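Local coordinates for protein helicase of the snf2/rad54 family (Sulfolobus solfataricus, PDB 1Z5Z) that probably supplies the C-terminal half of a SWI2/SNF2-type ATPase core that couples ATP hydrolysis to movement along double-stranded DNA, at residues A[35-41]-A[93-97]; A[45-49]-A[71-75]; A[64-69]-A[252-257]; A[224-230]-A[262-268]. One frame throughout, in Å; residues are numbered along the deposited sequence.

Contact 1: residues A[35-41]-A[93-97]; sequences CNLTPEQ and RRSGK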
loop_
_atom_site.group_PDB
_atom_site.type_symbol
_atom_site.label_atom_id
_atom_site.label_comp_id
_atom_site.label_asym_id
_atom_site.label_seq_id
_atom_site.Cartn_x
_atom_site.Cartn_y
_atom_site.Cartn_z
ATOM N N CYS A 35 8.288 -4.059 -6.984
ATOM C CA CYS A 35 7.391 -4.079 -8.106
ATOM C C CYS A 35 7.589 -2.824 -8.910
ATOM O O CYS A 35 7.503 -1.718 -8.382
ATOM C CB CYS A 35 5.931 -4.120 -7.620
ATOM S SG CYS A 35 5.525 -5.287 -6.300
ATOM N N ASN A 36 7.830 -3.009 -10.203
ATOM C CA ASN A 36 8.025 -1.914 -11.129
ATOM C C ASN A 36 6.656 -1.335 -11.477
ATOM O O ASN A 36 5.671 -2.064 -11.589
ATOM C CB ASN A 36 8.697 -2.427 -12.423
ATOM C CG ASN A 36 10.063 -3.057 -12.159
ATOM O OD1 ASN A 36 10.996 -2.378 -11.709
ATOM N ND2 ASN A 36 10.177 -4.358 -12.402
ATOM N N LEU A 37 6.609 -0.021 -11.634
ATOM C CA LEU A 37 5.391 0.652 -12.023
ATOM C C LEU A 37 5.205 0.353 -13.516
ATOM O O LEU A 37 6.175 0.098 -14.237
ATOM C CB LEU A 37 5.566 2.157 -11.874
ATOM C CG LEU A 37 5.632 2.738 -10.466
ATOM C CD1 LEU A 37 5.931 4.222 -10.577
ATOM C CD2 LEU A 37 4.275 2.477 -9.754
ATOM N N THR A 38 3.962 0.402 -13.961
ATOM C CA THR A 38 3.636 0.218 -15.359
ATOM C C THR A 38 3.898 1.594 -16.010
ATOM O O THR A 38 3.922 2.616 -15.325
ATOM C CB THR A 38 2.148 -0.017 -15.532
ATOM O OG1 THR A 38 1.469 1.117 -14.988
ATOM C CG2 THR A 38 1.681 -1.314 -14.832
ATOM N N PRO A 39 4.081 1.638 -17.333
ATOM C CA PRO A 39 4.316 2.921 -18.003
ATOM C C PRO A 39 3.241 3.964 -17.628
ATOM O O PRO A 39 3.558 5.138 -17.365
ATOM C CB PRO A 39 4.255 2.548 -19.487
ATOM C CG PRO A 39 4.832 1.208 -19.509
ATOM C CD PRO A 39 4.224 0.514 -18.282
ATOM N N GLU A 40 1.975 3.544 -17.605
ATOM C CA GLU A 40 0.898 4.449 -17.254
ATOM C C GLU A 40 1.191 5.006 -15.834
ATOM O O GLU A 40 1.225 6.224 -15.630
ATOM C CB GLU A 40 -0.456 3.722 -17.309
ATOM C CG GLU A 40 -1.690 4.590 -16.877
ATOM C CD GLU A 40 -3.020 3.801 -16.770
ATOM O OE1 GLU A 40 -2.992 2.559 -16.637
ATOM O OE2 GLU A 40 -4.110 4.422 -16.782
ATOM N N GLN A 41 1.455 4.123 -14.874
ATOM C CA GLN A 41 1.742 4.555 -13.503
ATOM C C GLN A 41 2.932 5.500 -13.395
ATOM O O GLN A 41 2.885 6.484 -12.642
ATOM C CB GLN A 41 1.982 3.343 -12.579
ATOM C CG GLN A 41 0.738 2.530 -12.239
ATOM C CD GLN A 41 1.040 1.326 -11.334
ATOM O OE1 GLN A 41 1.850 0.448 -11.682
ATOM N NE2 GLN A 41 0.394 1.283 -10.165
ATOM N N ARG A 93 -3.432 -5.816 -14.930
ATOM C CA ARG A 93 -2.553 -5.193 -15.931
ATOM C C ARG A 93 -2.123 -3.751 -15.697
ATOM O O ARG A 93 -1.003 -3.368 -16.043
ATOM C CB ARG A 93 -3.213 -5.274 -17.335
ATOM C CG ARG A 93 -2.550 -4.444 -18.452
ATOM C CD ARG A 93 -3.225 -4.609 -19.773
ATOM N NE ARG A 93 -4.638 -5.026 -19.694
ATOM C CZ ARG A 93 -5.525 -4.836 -20.662
ATOM N NH1 ARG A 93 -6.746 -5.227 -20.489
ATOM N NH2 ARG A 93 -5.248 -4.085 -21.703
ATOM N N ARG A 94 -2.996 -2.943 -15.115
ATOM C CA ARG A 94 -2.668 -1.542 -14.879
ATOM C C ARG A 94 -1.801 -1.289 -13.634
ATOM O O ARG A 94 -1.308 -0.175 -13.420
ATOM C CB ARG A 94 -3.959 -0.745 -14.790
ATOM C CG ARG A 94 -4.808 -0.867 -16.069
ATOM C CD ARG A 94 -6.074 -0.034 -15.939
ATOM N NE ARG A 94 -5.764 1.382 -15.824
ATOM C CZ ARG A 94 -6.662 2.310 -15.512
ATOM N NH1 ARG A 94 -6.306 3.586 -15.438
ATOM N NH2 ARG A 94 -7.910 1.948 -15.261
ATOM N N SER A 95 -1.570 -2.328 -12.845
ATOM C CA SER A 95 -0.792 -2.151 -11.624
ATOM C C SER A 95 0.419 -3.097 -11.403
ATOM O O SER A 95 0.261 -4.289 -11.259
ATOM C CB SER A 95 -1.775 -2.214 -10.408
ATOM O OG SER A 95 -1.071 -2.473 -9.187
ATOM N N GLY A 96 1.624 -2.540 -11.357
ATOM C CA GLY A 96 2.798 -3.365 -11.078
ATOM C C GLY A 96 2.583 -4.234 -9.842
ATOM O O GLY A 96 2.941 -5.415 -9.864
ATOM N N LYS A 97 1.988 -3.658 -8.777
ATOM C CA LYS A 97 1.699 -4.373 -7.523
ATOM C C LYS A 97 0.668 -5.480 -7.673
ATOM O O LYS A 97 0.837 -6.572 -7.134
ATOM C CB LYS A 97 1.197 -3.392 -6.424
ATOM C CG LYS A 97 2.292 -2.528 -5.797
ATOM C CD LYS A 97 1.780 -1.845 -4.512
ATOM C CE LYS A 97 2.799 -0.886 -3.959
ATOM N NZ LYS A 97 2.229 -0.098 -2.848
HETATM O O HOH W 1 1.958 -0.679 -8.662
#
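A capping box opens helix 39-55, and the loop leading into helix 96-110 docks against it. Thr38 is the N-cap residue, and its OG1 accepts from Gln41 N. Gln41 completes the box with its side-chain oxygen, and the same atom reaches across the contact. Gly96 N gives Gln41 OE1 a nearly straight hydrogen bond of 3.0 Å, tilted 31° from the carbonyl plane. Thr38 N meets OE1 in that plane, on a lone pair. Two backbone donors thus fix the amide's rotation, and Gln41 NE2 is left to bond Ile78 O and a water that also takes Lys97 N. Glu40 and Arg94 form the charged part. Arg94 offers NE and NH1 side-on, one to each carboxylate oxygen, and the two planes lie only 16° apart. NE reaches OE1 of Glu40 at 3.1 Å, in the guanidinium plane and on the syn lone pair. The bend at chi3 (64°) turns the edge of the Arg94 guanidinium to the carboxylate. Lys86 is a second salt-bridge partner of Glu40. Ser95 OG caps helix 96-110 at Met98 N and also bonds Asp80 O. Two helix starts thus meet here, just after strand 29-35, an outermost strand of the parallel sheet. Gly96 also lies tight against the strand's exit: its CA makes a CA-H...O contact of 3.2 Å with Asn36 O.

Contact 2: residues A[45-49]-A[71-75]; sequences YKAEV and TLLKL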
loop_
_atom_site.group_PDB
_atom_site.type_symbol
_atom_site.label_atom_id
_atom_site.label_comp_id
_atom_site.label_asym_id
_atom_site.label_seq_id
_atom_site.Cartn_x
_atom_site.Cartn_y
_atom_site.Cartn_z
ATOM N N TYR A 45 2.795 9.257 -11.965
ATOM C CA TYR A 45 3.660 9.559 -10.830
ATOM C C TYR A 45 4.511 10.782 -11.148
ATOM O O TYR A 45 4.624 11.715 -10.347
ATOM C CB TYR A 45 4.586 8.369 -10.535
ATOM C CG TYR A 45 5.381 8.521 -9.238
ATOM C CD1 TYR A 45 4.995 7.827 -8.076
ATOM C CD2 TYR A 45 6.502 9.342 -9.163
ATOM C CE1 TYR A 45 5.716 7.947 -6.871
ATOM C CE2 TYR A 45 7.233 9.465 -7.950
ATOM C CZ TYR A 45 6.819 8.755 -6.815
ATOM O OH TYR A 45 7.517 8.832 -5.627
ATOM N N LYS A 46 5.122 10.779 -12.329
ATOM C CA LYS A 46 5.979 11.888 -12.723
ATOM C C LYS A 46 5.235 13.226 -12.840
ATOM O O LYS A 46 5.712 14.259 -12.368
ATOM C CB LYS A 46 6.696 11.559 -14.049
ATOM C CG LYS A 46 7.838 12.544 -14.366
ATOM C CD LYS A 46 8.677 12.055 -15.532
ATOM C CE LYS A 46 9.733 13.083 -15.945
ATOM N NZ LYS A 46 10.234 12.741 -17.328
ATOM N N ALA A 47 4.063 13.208 -13.445
ATOM C CA ALA A 47 3.309 14.432 -13.598
ATOM C C ALA A 47 3.031 15.081 -12.261
ATOM O O ALA A 47 3.270 16.277 -12.078
ATOM C CB ALA A 47 2.010 14.149 -14.322
ATOM N N GLU A 48 2.525 14.294 -11.313
ATOM C CA GLU A 48 2.186 14.798 -9.986
ATOM C C GLU A 48 3.420 15.328 -9.256
ATOM O O GLU A 48 3.346 16.308 -8.492
ATOM C CB GLU A 48 1.516 13.664 -9.178
ATOM C CG GLU A 48 1.097 14.021 -7.757
ATOM C CD GLU A 48 0.242 15.315 -7.671
ATOM O OE1 GLU A 48 -0.574 15.558 -8.580
ATOM O OE2 GLU A 48 0.397 16.079 -6.690
ATOM N N VAL A 49 4.569 14.696 -9.475
ATOM C CA VAL A 49 5.771 15.177 -8.805
ATOM C C VAL A 49 6.168 16.521 -9.418
ATOM O O VAL A 49 6.653 17.414 -8.718
ATOM C CB VAL A 49 6.958 14.150 -8.920
ATOM C CG1 VAL A 49 8.294 14.868 -8.662
ATOM C CG2 VAL A 49 6.738 12.984 -7.907
ATOM N N THR A 71 -0.020 15.923 -2.412
ATOM C CA THR A 71 0.788 15.204 -3.382
ATOM C C THR A 71 1.083 13.797 -2.841
ATOM O O THR A 71 0.904 12.825 -3.549
ATOM C CB THR A 71 2.101 15.946 -3.716
ATOM O OG1 THR A 71 1.784 17.197 -4.332
ATOM C CG2 THR A 71 2.945 15.139 -4.738
ATOM N N LEU A 72 1.523 13.684 -1.600
ATOM C CA LEU A 72 1.830 12.381 -1.009
ATOM C C LEU A 72 0.671 11.404 -1.175
ATOM O O LEU A 72 0.841 10.234 -1.541
ATOM C CB LEU A 72 2.153 12.561 0.468
ATOM C CG LEU A 72 3.644 12.609 0.799
ATOM C CD1 LEU A 72 4.445 13.182 -0.378
ATOM C CD2 LEU A 72 3.848 13.376 2.078
ATOM N N LEU A 73 -0.535 11.905 -0.952
ATOM C CA LEU A 73 -1.717 11.081 -1.073
ATOM C C LEU A 73 -1.874 10.567 -2.496
ATOM O O LEU A 73 -2.102 9.367 -2.717
ATOM C CB LEU A 73 -2.961 11.890 -0.685
ATOM C CG LEU A 73 -4.310 11.178 -0.830
ATOM C CD1 LEU A 73 -4.319 9.915 0.024
ATOM C CD2 LEU A 73 -5.462 12.129 -0.403
ATOM N N LYS A 74 -1.805 11.467 -3.477
ATOM C CA LYS A 74 -1.962 11.021 -4.847
ATOM C C LYS A 74 -0.885 10.014 -5.285
ATOM O O LYS A 74 -1.188 9.051 -5.989
ATOM C CB LYS A 74 -1.983 12.196 -5.812
ATOM C CG LYS A 74 -3.332 12.919 -5.914
ATOM C CD LYS A 74 -3.182 13.996 -6.998
ATOM C CE LYS A 74 -4.464 14.722 -7.319
ATOM N NZ LYS A 74 -4.121 15.892 -8.185
ATOM N N LEU A 75 0.358 10.254 -4.901
ATOM C CA LEU A 75 1.441 9.346 -5.250
ATOM C C LEU A 75 1.212 7.945 -4.623
ATOM O O LEU A 75 1.456 6.925 -5.263
ATOM C CB LEU A 75 2.779 9.901 -4.779
ATOM C CG LEU A 75 3.212 11.265 -5.352
ATOM C CD1 LEU A 75 4.473 11.695 -4.626
ATOM C CD2 LEU A 75 3.453 11.182 -6.862
#
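This is a buried antiparallel packing of two helices, 39-55 and 61-78, which follow each other in the chain as a helical hairpin. The short segments run at 177° to each other, with axes 10.0 Å apart at closest approach. Leu75 fills the middle of the interface. Its CD2 sits over one face of the Tyr45 ring, 3.9 Å from the ring centroid and 9° off the normal, a CH-pi contact. The same methyl group touches Val49 CG2 and the CG of Glu48, so three side chains of helix 39-55 touch it. The Tyr45 side chain leaves with CG anti to the backbone N (chi1 -172°), which turns a face of the ring toward Leu75 CD2. Its hydroxyl continues past the hairpin to Ile264 O and Leu226 N, and the ring also touches Leu266. Ile264 packs against Leu75 as well, so helix 257-264 adjoins the same hydrophobic patch. On the side of Glu48 the contact becomes polar. The chain of Glu48 is extended at chi1 and then bends at chi2, carrying its carboxylate to helix 61-78. There it lies between two residues one helical turn apart. Lys74 crosses it at about a right angle, with its CD 3.4 Å from Glu48 OE1, and the salt bridge from NZ to the same oxygen is long, 3.6 Å. On the other oxygen, Thr71 OG1 donates a hydrogen bond of 3.0 Å to Glu48 OE2, arriving nearly in line with the C-O bond.

Contact 3: residues A[64-69]-A[252-257]; sequences RKGMIL and ITELST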
loop_
_atom_site.group_PDB
_atom_site.type_symbol
_atom_site.label_atom_id
_atom_site.label_comp_id
_atom_site.label_asym_id
_atom_site.label_seq_id
_atom_site.Cartn_x
_atom_site.Cartn_y
_atom_site.Cartn_z
ATOM N N ARG A 64 1.954 25.079 2.636
ATOM C CA ARG A 64 3.013 24.229 2.085
ATOM C C ARG A 64 2.804 22.828 2.631
ATOM O O ARG A 64 2.898 21.854 1.897
ATOM C CB ARG A 64 4.410 24.738 2.473
ATOM C CG ARG A 64 5.583 23.817 2.004
ATOM C CD ARG A 64 6.961 24.456 2.244
ATOM N NE ARG A 64 8.079 23.785 1.560
ATOM C CZ ARG A 64 8.734 22.727 2.036
ATOM N NH1 ARG A 64 9.744 22.196 1.354
ATOM N NH2 ARG A 64 8.392 22.190 3.196
ATOM N N LYS A 65 2.503 22.728 3.918
ATOM C CA LYS A 65 2.266 21.423 4.531
ATOM C C LYS A 65 1.140 20.693 3.799
ATOM O O LYS A 65 1.281 19.520 3.396
ATOM C CB LYS A 65 1.876 21.595 5.989
ATOM C CG LYS A 65 2.936 21.197 6.977
ATOM C CD LYS A 65 2.347 20.140 7.914
ATOM C CE LYS A 65 3.233 19.867 9.134
ATOM N NZ LYS A 65 2.647 18.769 9.955
ATOM N N GLY A 66 0.025 21.396 3.630
ATOM C CA GLY A 66 -1.119 20.821 2.952
ATOM C C GLY A 66 -0.879 20.493 1.482
ATOM O O GLY A 66 -1.515 19.590 0.924
ATOM N N MET A 67 0.019 21.221 0.828
ATOM C CA MET A 67 0.282 20.947 -0.574
ATOM C C MET A 67 1.072 19.656 -0.676
ATOM O O MET A 67 0.802 18.815 -1.521
ATOM C CB MET A 67 1.060 22.098 -1.232
ATOM C CG MET A 67 1.296 21.892 -2.714
ATOM S SD MET A 67 2.077 23.325 -3.475
ATOM C CE MET A 67 0.610 24.276 -3.957
ATOM N N ILE A 68 2.047 19.504 0.200
ATOM C CA ILE A 68 2.845 18.297 0.218
ATOM C C ILE A 68 1.911 17.123 0.544
ATOM O O ILE A 68 1.943 16.095 -0.132
ATOM C CB ILE A 68 3.943 18.395 1.269
ATOM C CG1 ILE A 68 4.940 19.484 0.853
ATOM C CG2 ILE A 68 4.621 17.040 1.451
ATOM C CD1 ILE A 68 6.027 19.743 1.899
ATOM N N LEU A 69 1.065 17.286 1.562
ATOM C CA LEU A 69 0.130 16.221 1.949
ATOM C C LEU A 69 -0.717 15.710 0.801
ATOM O O LEU A 69 -0.857 14.499 0.609
ATOM C CB LEU A 69 -0.765 16.671 3.118
ATOM C CG LEU A 69 -0.006 16.499 4.437
ATOM C CD1 LEU A 69 -0.905 16.791 5.656
ATOM C CD2 LEU A 69 0.499 15.070 4.524
ATOM N N ILE A 252 8.020 14.337 6.856
ATOM C CA ILE A 252 8.129 14.574 5.413
ATOM C C ILE A 252 7.630 15.958 4.998
ATOM O O ILE A 252 8.224 16.597 4.130
ATOM C CB ILE A 252 7.339 13.539 4.565
ATOM C CG1 ILE A 252 7.926 12.133 4.718
ATOM C CG2 ILE A 252 7.425 13.910 3.091
ATOM C CD1 ILE A 252 7.282 11.118 3.767
ATOM N N THR A 253 6.543 16.420 5.613
ATOM C CA THR A 253 5.982 17.727 5.270
ATOM C C THR A 253 6.858 18.881 5.733
ATOM O O THR A 253 6.618 20.027 5.382
ATOM C CB THR A 253 4.578 17.911 5.880
ATOM O OG1 THR A 253 4.676 17.885 7.307
ATOM C CG2 THR A 253 3.636 16.779 5.422
ATOM N N GLU A 254 7.877 18.578 6.522
ATOM C CA GLU A 254 8.785 19.608 7.006
ATOM C C GLU A 254 10.203 19.566 6.400
ATOM O O GLU A 254 11.094 20.293 6.824
ATOM C CB GLU A 254 8.856 19.526 8.527
ATOM C CG GLU A 254 7.480 19.592 9.157
ATOM C CD GLU A 254 7.525 19.634 10.659
ATOM O OE1 GLU A 254 8.139 18.720 11.253
ATOM O OE2 GLU A 254 6.943 20.576 11.244
ATOM N N LEU A 255 10.417 18.709 5.408
ATOM C CA LEU A 255 11.724 18.623 4.753
ATOM C C LEU A 255 11.935 19.850 3.859
ATOM O O LEU A 255 10.978 20.488 3.414
ATOM C CB LEU A 255 11.795 17.376 3.854
ATOM C CG LEU A 255 11.524 15.994 4.441
ATOM C CD1 LEU A 255 11.420 14.970 3.295
ATOM C CD2 LEU A 255 12.635 15.610 5.406
ATOM N N SER A 256 13.188 20.173 3.582
ATOM C CA SER A 256 13.468 21.276 2.674
ATOM C C SER A 256 12.968 20.783 1.303
ATOM O O SER A 256 12.752 19.573 1.095
ATOM C CB SER A 256 14.976 21.509 2.583
ATOM O OG SER A 256 15.614 20.389 1.972
ATOM N N THR A 257 12.793 21.700 0.365
ATOM C CA THR A 257 12.355 21.313 -0.966
ATOM C C THR A 257 13.320 20.335 -1.652
ATOM O O THR A 257 12.901 19.490 -2.451
ATOM C CB THR A 257 12.207 22.539 -1.842
ATOM O OG1 THR A 257 11.100 23.310 -1.358
ATOM C CG2 THR A 257 11.974 22.132 -3.314
#
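Helix 64-69 and the turn that ends helix 250-253 come closest at Lys65 and Thr253, whose CA atoms are 5.3 Å apart. Arg64 makes the polar grip. Its chain runs extended from CG to NE, with CG opposite the backbone N (chi1 176°), and so spans the gap to the turn. NH1 and NH2 both close end-on upon one acceptor, Leu255 O, at 2.9 Å from NH1 and 3.1 Å from NH2. NH1 also donates to Thr257 OG1 at 3.2 Å, a straight bond in the guanidinium plane. Three bonds thus hold the guanidinium flat across the loop that enters helix 257-264. Ile68, one turn further along the helix from Arg64, lays its CD1 over a face of the guanidinium, off-centre over the group. The same methyl meets Thr253 O at 3.5 Å. Thr253 is wrapped by three side chains. Its CG2 packs on Leu69 CD2 at 3.7 Å and on Ile68 CG2, while the aliphatic chain of Lys65, bent at chi2, passes beside its hydroxyl. Lys65 CE is 3.1 Å from Thr253 OG1, and this hydroxyl is bonded to Ser250 O within its own turn. The ammonium of Lys65 lies near the Glu254 carboxylate without touching it. Ile252 and Ile68 both pack on Leu260, extending the apolar part to the next helix. The arrangement is a helix packed on the loop between two short helices, here joining helix 61-78 of the N-terminal hairpin to the C-terminal helices 250-253 and 257-264.

Contact 4: residues A[224-230]-A[262-268]; sequences GTLEEKI and KVIELSV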
loop_
_atom_site.group_PDB
_atom_site.type_symbol
_atom_site.label_atom_id
_atom_site.label_comp_id
_atom_site.label_asym_id
_atom_site.label_seq_id
_atom_site.Cartn_x
_atom_site.Cartn_y
_atom_site.Cartn_z
ATOM N N GLY A 224 11.820 2.594 -7.279
ATOM C CA GLY A 224 12.168 3.970 -7.596
ATOM C C GLY A 224 11.200 5.056 -7.139
ATOM O O GLY A 224 11.260 6.185 -7.639
ATOM N N THR A 225 10.327 4.744 -6.185
ATOM C CA THR A 225 9.362 5.747 -5.734
ATOM C C THR A 225 9.574 6.053 -4.293
ATOM O O THR A 225 10.470 5.476 -3.659
ATOM C CB THR A 225 7.946 5.232 -5.864
ATOM O OG1 THR A 225 7.791 4.158 -4.942
ATOM C CG2 THR A 225 7.690 4.729 -7.267
ATOM N N LEU A 226 8.715 6.924 -3.757
ATOM C CA LEU A 226 8.822 7.295 -2.356
ATOM C C LEU A 226 8.671 6.053 -1.505
ATOM O O LEU A 226 9.153 6.063 -0.365
ATOM C CB LEU A 226 7.727 8.334 -1.936
ATOM C CG LEU A 226 6.288 7.837 -1.747
ATOM C CD1 LEU A 226 5.457 8.962 -1.178
ATOM C CD2 LEU A 226 5.671 7.380 -3.065
ATOM N N GLU A 227 8.006 4.998 -2.010
ATOM C CA GLU A 227 7.872 3.811 -1.152
ATOM C C GLU A 227 9.266 3.195 -0.924
ATOM O O GLU A 227 9.612 2.742 0.179
ATOM C CB GLU A 227 6.964 2.771 -1.802
ATOM C CG GLU A 227 5.497 3.214 -1.942
ATOM C CD GLU A 227 4.608 2.092 -2.456
ATOM O OE1 GLU A 227 3.452 1.941 -1.974
ATOM O OE2 GLU A 227 5.058 1.367 -3.360
ATOM N N GLU A 228 10.072 3.162 -1.980
ATOM C CA GLU A 228 11.408 2.612 -1.845
ATOM C C GLU A 228 12.280 3.494 -0.946
ATOM O O GLU A 228 13.008 2.967 -0.105
ATOM C CB GLU A 228 12.093 2.487 -3.209
ATOM C CG GLU A 228 13.431 1.745 -3.091
ATOM C CD GLU A 228 13.808 1.104 -4.394
ATOM O OE1 GLU A 228 14.203 -0.081 -4.367
ATOM O OE2 GLU A 228 13.690 1.778 -5.432
ATOM N N LYS A 229 12.236 4.814 -1.165
ATOM C CA LYS A 229 13.018 5.781 -0.378
ATOM C C LYS A 229 12.727 5.743 1.096
ATOM O O LYS A 229 13.639 5.722 1.927
ATOM C CB LYS A 229 12.761 7.204 -0.853
ATOM C CG LYS A 229 13.636 7.659 -1.987
ATOM C CD LYS A 229 13.615 6.691 -3.112
ATOM C CE LYS A 229 14.398 7.221 -4.273
ATOM N NZ LYS A 229 13.568 6.935 -5.432
ATOM N N ILE A 230 11.448 5.785 1.434
ATOM C CA ILE A 230 11.097 5.732 2.832
ATOM C C ILE A 230 11.543 4.415 3.450
ATOM O O ILE A 230 12.098 4.394 4.539
ATOM C CB ILE A 230 9.592 5.919 3.029
ATOM C CG1 ILE A 230 9.235 7.384 2.801
ATOM C CG2 ILE A 230 9.220 5.489 4.427
ATOM C CD1 ILE A 230 7.822 7.616 2.184
ATOM N N LYS A 262 14.332 14.372 -3.063
ATOM C CA LYS A 262 15.123 13.137 -2.941
ATOM C C LYS A 262 14.166 11.994 -2.557
ATOM O O LYS A 262 14.235 10.854 -3.053
ATOM C CB LYS A 262 16.206 13.329 -1.852
ATOM C CG LYS A 262 17.629 12.856 -2.228
ATOM C CD LYS A 262 18.064 13.349 -3.628
ATOM C CE LYS A 262 18.970 14.592 -3.609
ATOM N NZ LYS A 262 19.318 14.999 -4.998
ATOM N N VAL A 263 13.235 12.320 -1.674
ATOM C CA VAL A 263 12.284 11.330 -1.217
ATOM C C VAL A 263 11.236 10.925 -2.242
ATOM O O VAL A 263 11.024 9.723 -2.457
ATOM C CB VAL A 263 11.580 11.815 0.046
ATOM C CG1 VAL A 263 10.428 10.861 0.414
ATOM C CG2 VAL A 263 12.621 11.905 1.172
ATOM N N ILE A 264 10.631 11.891 -2.931
ATOM C CA ILE A 264 9.546 11.539 -3.863
ATOM C C ILE A 264 9.740 11.476 -5.393
ATOM O O ILE A 264 8.956 10.849 -6.115
ATOM C CB ILE A 264 8.325 12.444 -3.598
ATOM C CG1 ILE A 264 8.536 13.825 -4.218
ATOM C CG2 ILE A 264 8.095 12.580 -2.078
ATOM C CD1 ILE A 264 7.404 14.814 -3.915
ATOM N N GLU A 265 10.779 12.117 -5.905
ATOM C CA GLU A 265 10.974 12.104 -7.336
ATOM C C GLU A 265 11.217 10.674 -7.840
ATOM O O GLU A 265 11.846 9.890 -7.174
ATOM C CB GLU A 265 12.150 13.027 -7.651
ATOM C CG GLU A 265 12.732 12.951 -9.000
ATOM C CD GLU A 265 13.536 14.206 -9.276
ATOM O OE1 GLU A 265 12.934 15.251 -9.671
ATOM O OE2 GLU A 265 14.755 14.138 -9.041
ATOM N N LEU A 266 10.715 10.350 -9.014
ATOM C CA LEU A 266 10.892 9.026 -9.575
ATOM C C LEU A 266 12.348 8.817 -10.013
ATOM O O LEU A 266 12.850 9.583 -10.821
ATOM C CB LEU A 266 9.972 8.875 -10.772
ATOM C CG LEU A 266 9.753 7.449 -11.314
ATOM C CD1 LEU A 266 9.036 6.558 -10.289
ATOM C CD2 LEU A 266 8.932 7.540 -12.590
ATOM N N SER A 267 13.021 7.806 -9.470
ATOM C CA SER A 267 14.406 7.550 -9.841
ATOM C C SER A 267 14.587 6.287 -10.702
ATOM O O SER A 267 15.477 5.474 -10.464
ATOM C CB SER A 267 15.253 7.443 -8.582
ATOM O OG SER A 267 14.700 6.513 -7.671
ATOM N N VAL A 268 13.727 6.150 -11.698
ATOM C CA VAL A 268 13.714 5.027 -12.615
ATOM C C VAL A 268 14.510 5.367 -13.872
ATOM O O VAL A 268 14.453 6.486 -14.364
ATOM C CB VAL A 268 12.256 4.701 -13.017
ATOM C CG1 VAL A 268 12.224 3.796 -14.216
ATOM C CG2 VAL A 268 11.531 4.057 -11.811
#
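Lys262 and Val263, at the end of helix 257-264, present their carbonyl oxygens to the start of helix 226-236. Both oxygens lie 3.4 Å from Lys229 CG, which passes over this helix end. Val263 O also takes a CA-H...O contact of 3.3 Å from Leu226 CA, and Val263 CG1 packs loosely on Leu226 CB and Ile230 CG1. Ile264 follows, with CG2 against Leu226 CB. At Glu265 the chain leaves the helix. Leu266 then runs side by side with Thr225, its CD1 3.8 Å from Thr225 CG2. Thr225 is the N-cap of helix 226-236: its OG1 accepts from Glu227 N and also bonds Ser222 O. Ser267 N donates a hydrogen bond of 3.0 Å to Gly224 O, in the carbonyl plane and on a lone pair. Lys229, bent at chi2 and chi4, brings NZ to Ser267 OG in a hydrogen bond whose length is doubtfully short. Val268 CG2 lies 4.3 Å from Gly224 CA, on the side where a CB would project. The positive phi of Gly224 (73°) also suits glycine. Helix-end carbonyls meet C-H groups, while the Lys229 ammonium bonds a hydroxyl; the negative end of the helix dipole would probably favour that charge.

From the N terminus, strand 29-35 leads into helix 39-55, and contact 1 closes a loop by bringing back the start of helix 96-110. Contact 2 lies within that loop and pairs helices 39-55 and 61-78. Contact 3 starts on helix 61-78 and reaches residues 252-257, so it crosses contacts 1, 2 and 4. Contact 4 follows contacts 1 and 2 in series and ties helix 226-236 to the C-terminal tail. Spatially they join up: Lys97 bridges to Glu227, contacts 2 and 4 touch through Tyr45, and Leu72 touches Ile252. Contacts 2 and 3 hold the helices together, and contacts 1 and 4 set them beside strands 29-35 and 216-222.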